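Local coordinates for protein GTPase HflX (Sulfolobus solfataricus P2, PDB 2QTH) that hydrolyses GTP and associates with the 50S ribosomal subunit, with a possible role in protein synthesis or ribosome biogenesis, at residues A[182-187]-A[260-265]; A[186-191]-A[235-240]. All blocks are in the same frame, centred on the assembly; numbering follows the deposited sequence.

Overall arrangement
Both contacts start from the strand that leads into the nucleotide-binding loop, and they share Gly186 and Tyr187. Contact 1 lies in the core. It is a parallel strand pair with regular backbone bonds and aliphatic side chains on both faces of the sheet. Contact 2 takes in the loop that follows that strand. It joins two loops beside GDP, and it is only partly buried. Its chemistry is more mixed: an aromatic pair, an arginine at the exposed border, waters and a few backbone bonds. The two meet directly. Leu263 CD1 packs on Phe236 CE2 at 3.8 Å, and Val264 CG1 lies against Ser190 O at 3.5 Å.

Contact 1 of 2, residues A[182-187]-A[260-265]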
# COMPACT_ATOMS: atom_id res chain seq x y z
N ILE A 182 -14.32 8.54 5.43
CA ILE A 182 -14.30 7.11 5.49
C ILE A 182 -13.01 6.64 4.83
O ILE A 182 -12.81 6.81 3.65
CB ILE A 182 -15.41 6.44 4.66
CG1 ILE A 182 -16.85 6.96 4.97
CG2 ILE A 182 -15.36 4.91 4.90
CD1 ILE A 182 -17.20 6.98 6.39
N GLY A 183 -12.22 5.92 5.61
CA GLY A 183 -10.95 5.38 5.14
C GLY A 183 -11.03 3.96 4.67
O GLY A 183 -11.70 3.12 5.29
N ILE A 184 -10.31 3.66 3.58
CA ILE A 184 -10.42 2.31 2.98
C ILE A 184 -9.13 1.61 3.39
O ILE A 184 -7.99 2.11 3.01
CB ILE A 184 -10.49 2.35 1.40
CG1 ILE A 184 -11.84 2.90 0.85
CG2 ILE A 184 -10.41 0.93 0.83
CD1 ILE A 184 -12.24 4.15 1.40
N VAL A 185 -9.28 0.47 4.11
CA VAL A 185 -8.13 -0.27 4.58
C VAL A 185 -8.26 -1.70 4.10
O VAL A 185 -9.28 -2.11 3.57
CB VAL A 185 -7.96 -0.20 6.17
CG1 VAL A 185 -7.80 1.22 6.58
CG2 VAL A 185 -9.27 -0.81 6.81
N GLY A 186 -7.19 -2.48 4.30
CA GLY A 186 -7.19 -3.85 3.81
C GLY A 186 -5.82 -4.23 3.26
O GLY A 186 -5.02 -3.33 2.92
N TYR A 187 -5.59 -5.53 3.12
CA TYR A 187 -4.29 -6.03 2.59
C TYR A 187 -4.11 -5.71 1.14
O TYR A 187 -5.06 -5.50 0.43
CB TYR A 187 -4.21 -7.53 2.71
CG TYR A 187 -3.55 -7.87 4.05
CD1 TYR A 187 -4.34 -8.11 5.19
CD2 TYR A 187 -2.17 -7.94 4.16
CE1 TYR A 187 -3.78 -8.42 6.42
CE2 TYR A 187 -1.58 -8.19 5.42
CZ TYR A 187 -2.39 -8.47 6.49
OH TYR A 187 -1.81 -8.73 7.67
N ALA A 260 -14.80 6.75 10.04
CA ALA A 260 -15.23 5.35 9.89
C ALA A 260 -14.27 4.70 8.89
O ALA A 260 -13.52 5.40 8.19
CB ALA A 260 -16.69 5.25 9.42
N LEU A 261 -14.31 3.38 8.81
CA LEU A 261 -13.41 2.65 7.89
C LEU A 261 -14.19 1.63 7.07
O LEU A 261 -15.17 1.03 7.54
CB LEU A 261 -12.29 1.90 8.67
CG LEU A 261 -11.33 2.73 9.54
CD1 LEU A 261 -10.34 1.83 10.28
CD2 LEU A 261 -10.63 3.82 8.75
N ILE A 262 -13.73 1.41 5.85
CA ILE A 262 -14.20 0.28 5.04
C ILE A 262 -13.04 -0.69 5.04
O ILE A 262 -11.96 -0.31 4.58
CB ILE A 262 -14.49 0.73 3.57
CG1 ILE A 262 -15.75 1.70 3.57
CG2 ILE A 262 -14.64 -0.58 2.59
CD1 ILE A 262 -16.03 2.57 2.21
N LEU A 263 -13.28 -1.93 5.49
CA LEU A 263 -12.24 -2.97 5.46
C LEU A 263 -12.49 -3.95 4.36
O LEU A 263 -13.57 -4.63 4.29
CB LEU A 263 -12.25 -3.74 6.78
CG LEU A 263 -11.35 -4.97 6.84
CD1 LEU A 263 -9.89 -4.63 6.67
CD2 LEU A 263 -11.56 -5.77 8.29
N VAL A 264 -11.52 -4.02 3.47
CA VAL A 264 -11.69 -4.79 2.24
C VAL A 264 -11.02 -6.10 2.45
O VAL A 264 -9.87 -6.12 2.96
CB VAL A 264 -11.18 -4.10 0.91
CG1 VAL A 264 -11.80 -4.86 -0.28
CG2 VAL A 264 -11.65 -2.60 0.80
N ILE A 265 -11.69 -7.18 2.04
CA ILE A 265 -11.22 -8.59 2.26
C ILE A 265 -11.44 -9.36 1.00
O ILE A 265 -12.54 -9.28 0.40
CB ILE A 265 -11.99 -9.34 3.38
CG1 ILE A 265 -11.99 -8.50 4.68
CG2 ILE A 265 -11.32 -10.77 3.67
CD1 ILE A 265 -10.56 -8.38 5.36
O HOH W 1 -7.82 -7.35 3.87
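Residues 182-186 and 260-265 run parallel, Ile182 beside Ala260 and Val185 beside Leu263, with the segment axes 4.4 Å apart at closest approach and inclined at 26°. They are neighbouring central strands of the P-loop GTPase sheet. The chain passes from strand 226-232 through helix 245-253 to strand 260-266, and strand 181-186 lies between the two strands of that crossover. Four backbone hydrogen bonds join the pair. Gly183 and Val185 each give an N-H to the other strand and take one back on their carbonyl oxygens.

On the face carrying the isoleucines, Ile182 and Ile262 cross at about a right angle. Ile182 CG2 presses on Ile262 CG1 at 3.5 Å, which is tight. Ile182 CD1 reaches Ala260 CB. Ile184 lies alongside Ile262, both pointing the same way. Ile184 CG2 meets Val264 CG2 at 3.7 Å. Leu195 of helix 192-200 packs on Ile184 and Ile262.

Val185 and Leu263 meet on the other face. Val185 CG1 is anti to the carbonyl carbon (chi1 -60°). This puts CG2 between N and the carbonyl carbon, against Leu263 CD1 at 3.9 Å and Ile262 O. Leu261 CD2 comes within 3.9 Å of Gly183 CA, on the side where any CB would point. Phe282 of helix 271-288 touches Leu263.

Past the last direct bond a water continues the pairing: it accepts from Tyr187 N at 3.0 Å and donates to Val264 O at 2.6 Å.

Contact 2 of 2, residues A[186-191]-A[235-240]; sequences GYTNSG and GFIRGI. With GDP (guanosine-5'-diphosphate), chain H.
Phe236 and Arg238 approach the Tyr187 ring from opposite sides of its plane, Phe236 CB over the centre and Arg238 obliquely, near CD2 and CB. Phe236 CB stands 3.5 Å from the ring centroid, only 6° off the normal, in a CH-pi contact. The Phe236 ring then turns one edge to the same face, its plane at 63° to the tyrosine, in an edge-to-face pair. On the arginine side, Tyr187 CD2 lies over the middle of the guanidinium face. The Arg238 chain is extended from CG to NE and brings the guanidinium alongside Tyr187, where NH1 bonds Thr188 O at 3.0 Å. That bond is nearly straight (165°) and lies close to the guanidinium plane. Water 3 links Arg238 NH2 to the same oxygen, and Glu15 makes a salt bridge to NH1. Tyr187 OH bonds to Ser280 OG.

The backbones make a single bridge. Phe236 N donates to Gly186 O from above the carbonyl plane. Thr188 N donates to Phe236 O at 3.1 Å, almost along the C=O axis. Gly186 N sits over a face of the Phe236 ring. Replacing Tyr187 with an alanine would probably leave Phe236 without its aromatic partner and the Arg238 guanidinium without the ring carbon that covers its face.

Tyr187 to Ser190 form a type II turn, and Ser190 OG bonds to Tyr187 O at 2.8 Å. The turn and the N-cap residue Gly191 after it point backbone amides at the diphosphate: Asn189 N binds GDP O1B at 2.8 Å and Gly191 N binds O2B at 3.2 Å. This is the P-loop (G1) of a GTPase, packed against the segment that starts at the glycine of the DxxG (G3) motif and runs on into the switch II region.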
# COMPACT_ATOMS: atom_id res chain seq x y z
N GLY A 186 -7.19 -2.48 4.30
CA GLY A 186 -7.19 -3.85 3.81
C GLY A 186 -5.82 -4.23 3.26
O GLY A 186 -5.02 -3.33 2.92
N TYR A 187 -5.59 -5.53 3.12
CA TYR A 187 -4.29 -6.03 2.59
C TYR A 187 -4.11 -5.71 1.14
O TYR A 187 -5.06 -5.50 0.43
CB TYR A 187 -4.21 -7.53 2.71
CG TYR A 187 -3.55 -7.87 4.05
CD1 TYR A 187 -4.34 -8.11 5.19
CD2 TYR A 187 -2.17 -7.94 4.16
CE1 TYR A 187 -3.78 -8.42 6.42
CE2 TYR A 187 -1.58 -8.19 5.42
CZ TYR A 187 -2.39 -8.47 6.49
OH TYR A 187 -1.81 -8.73 7.67
N THR A 188 -2.86 -5.69 0.70
CA THR A 188 -2.51 -5.45 -0.68
C THR A 188 -3.27 -6.48 -1.46
O THR A 188 -3.40 -7.63 -1.01
CB THR A 188 -0.95 -5.77 -0.88
OG1 THR A 188 -0.24 -5.03 0.11
CG2 THR A 188 -0.42 -5.52 -2.35
N ASN A 189 -3.73 -6.05 -2.64
CA ASN A 189 -4.41 -6.93 -3.60
C ASN A 189 -5.82 -7.38 -3.13
O ASN A 189 -6.35 -8.38 -3.58
CB ASN A 189 -3.53 -8.16 -3.88
CG ASN A 189 -3.66 -8.64 -5.31
OD1 ASN A 189 -3.85 -7.83 -6.22
ND2 ASN A 189 -3.61 -9.95 -5.51
N SER A 190 -6.39 -6.66 -2.18
CA SER A 190 -7.74 -7.01 -1.75
C SER A 190 -8.78 -6.26 -2.62
O SER A 190 -9.98 -6.63 -2.62
CB SER A 190 -7.94 -6.70 -0.27
OG SER A 190 -7.84 -5.32 0.01
N GLY A 191 -8.29 -5.23 -3.32
CA GLY A 191 -9.09 -4.40 -4.21
C GLY A 191 -9.47 -3.09 -3.58
O GLY A 191 -10.41 -2.42 -4.00
N GLY A 235 -2.19 0.28 2.39
CA GLY A 235 -2.67 -1.06 2.71
C GLY A 235 -1.96 -1.67 3.91
O GLY A 235 -0.89 -1.18 4.29
N PHE A 236 -2.53 -2.74 4.51
CA PHE A 236 -1.73 -3.69 5.24
C PHE A 236 -0.79 -4.40 4.23
O PHE A 236 -1.20 -4.90 3.21
CB PHE A 236 -2.61 -4.73 5.90
CG PHE A 236 -3.75 -4.14 6.67
CD1 PHE A 236 -3.57 -3.08 7.51
CD2 PHE A 236 -5.01 -4.72 6.58
CE1 PHE A 236 -4.66 -2.58 8.33
CE2 PHE A 236 -6.12 -4.24 7.33
CZ PHE A 236 -5.94 -3.15 8.20
N ILE A 237 0.47 -4.50 4.60
CA ILE A 237 1.46 -5.01 3.67
C ILE A 237 2.11 -6.23 4.33
O ILE A 237 2.39 -6.22 5.53
CB ILE A 237 2.49 -3.92 3.40
CG1 ILE A 237 1.84 -2.75 2.61
CG2 ILE A 237 3.61 -4.45 2.57
CD1 ILE A 237 2.60 -1.50 2.88
N ARG A 238 2.27 -7.28 3.53
CA ARG A 238 2.93 -8.50 3.95
C ARG A 238 4.48 -8.36 3.91
O ARG A 238 5.04 -7.69 3.06
CB ARG A 238 2.46 -9.61 3.04
CG ARG A 238 0.88 -9.76 3.05
CD ARG A 238 0.37 -10.74 2.00
NE ARG A 238 -1.08 -10.98 2.17
CZ ARG A 238 -2.01 -10.37 1.44
NH1 ARG A 238 -1.64 -9.43 0.54
NH2 ARG A 238 -3.28 -10.64 1.65
N GLY A 239 5.19 -8.94 4.86
CA GLY A 239 6.65 -9.02 4.64
C GLY A 239 7.34 -7.65 4.62
O GLY A 239 8.19 -7.41 3.77
N ILE A 240 6.99 -6.77 5.54
CA ILE A 240 7.62 -5.43 5.56
C ILE A 240 9.04 -5.56 6.15
O ILE A 240 9.19 -5.99 7.28
CB ILE A 240 6.85 -4.51 6.42
CG1 ILE A 240 5.40 -4.49 5.96
CG2 ILE A 240 7.38 -3.05 6.32
CD1 ILE A 240 4.52 -3.67 6.89
PB GDP H . -5.28 -3.16 -3.70
O1B GDP H . -3.78 -3.46 -3.74
O2B GDP H . -5.81 -3.52 -2.33
O3B GDP H . -5.47 -1.71 -3.90
O3A GDP H . -6.14 -3.90 -4.79
PA GDP H . -6.64 -3.21 -6.26
O1A GDP H . -7.92 -2.51 -6.43
O2A GDP H . -5.48 -2.44 -6.86
O5' GDP H . -6.97 -4.65 -6.91
C5' GDP H . -6.06 -5.74 -6.76
C4' GDP H . -6.12 -6.51 -8.08
O4' GDP H . -7.35 -7.25 -8.04
C3' GDP H . -6.22 -5.63 -9.31
O3' GDP H . -5.80 -6.47 -10.40
C2' GDP H . -7.70 -5.39 -9.46
O2' GDP H . -8.09 -5.26 -10.82
C1' GDP H . -8.32 -6.68 -8.92
N9 GDP H . -9.66 -6.49 -8.29
C8 GDP H . -10.11 -5.50 -7.46
N7 GDP H . -11.43 -5.67 -7.09
C5 GDP H . -11.84 -6.82 -7.73
C6 GDP H . -13.08 -7.62 -7.85
O6 GDP H . -14.08 -7.26 -7.24
N1 GDP H . -13.11 -8.76 -8.58
C2 GDP H . -12.04 -9.18 -9.25
N2 GDP H . -12.18 -10.32 -9.99
N3 GDP H . -10.83 -8.51 -9.22
C4 GDP H . -10.68 -7.34 -8.51
O HOH W 2 1.81 -6.60 0.69
O HOH W 3 -5.43 -9.49 0.08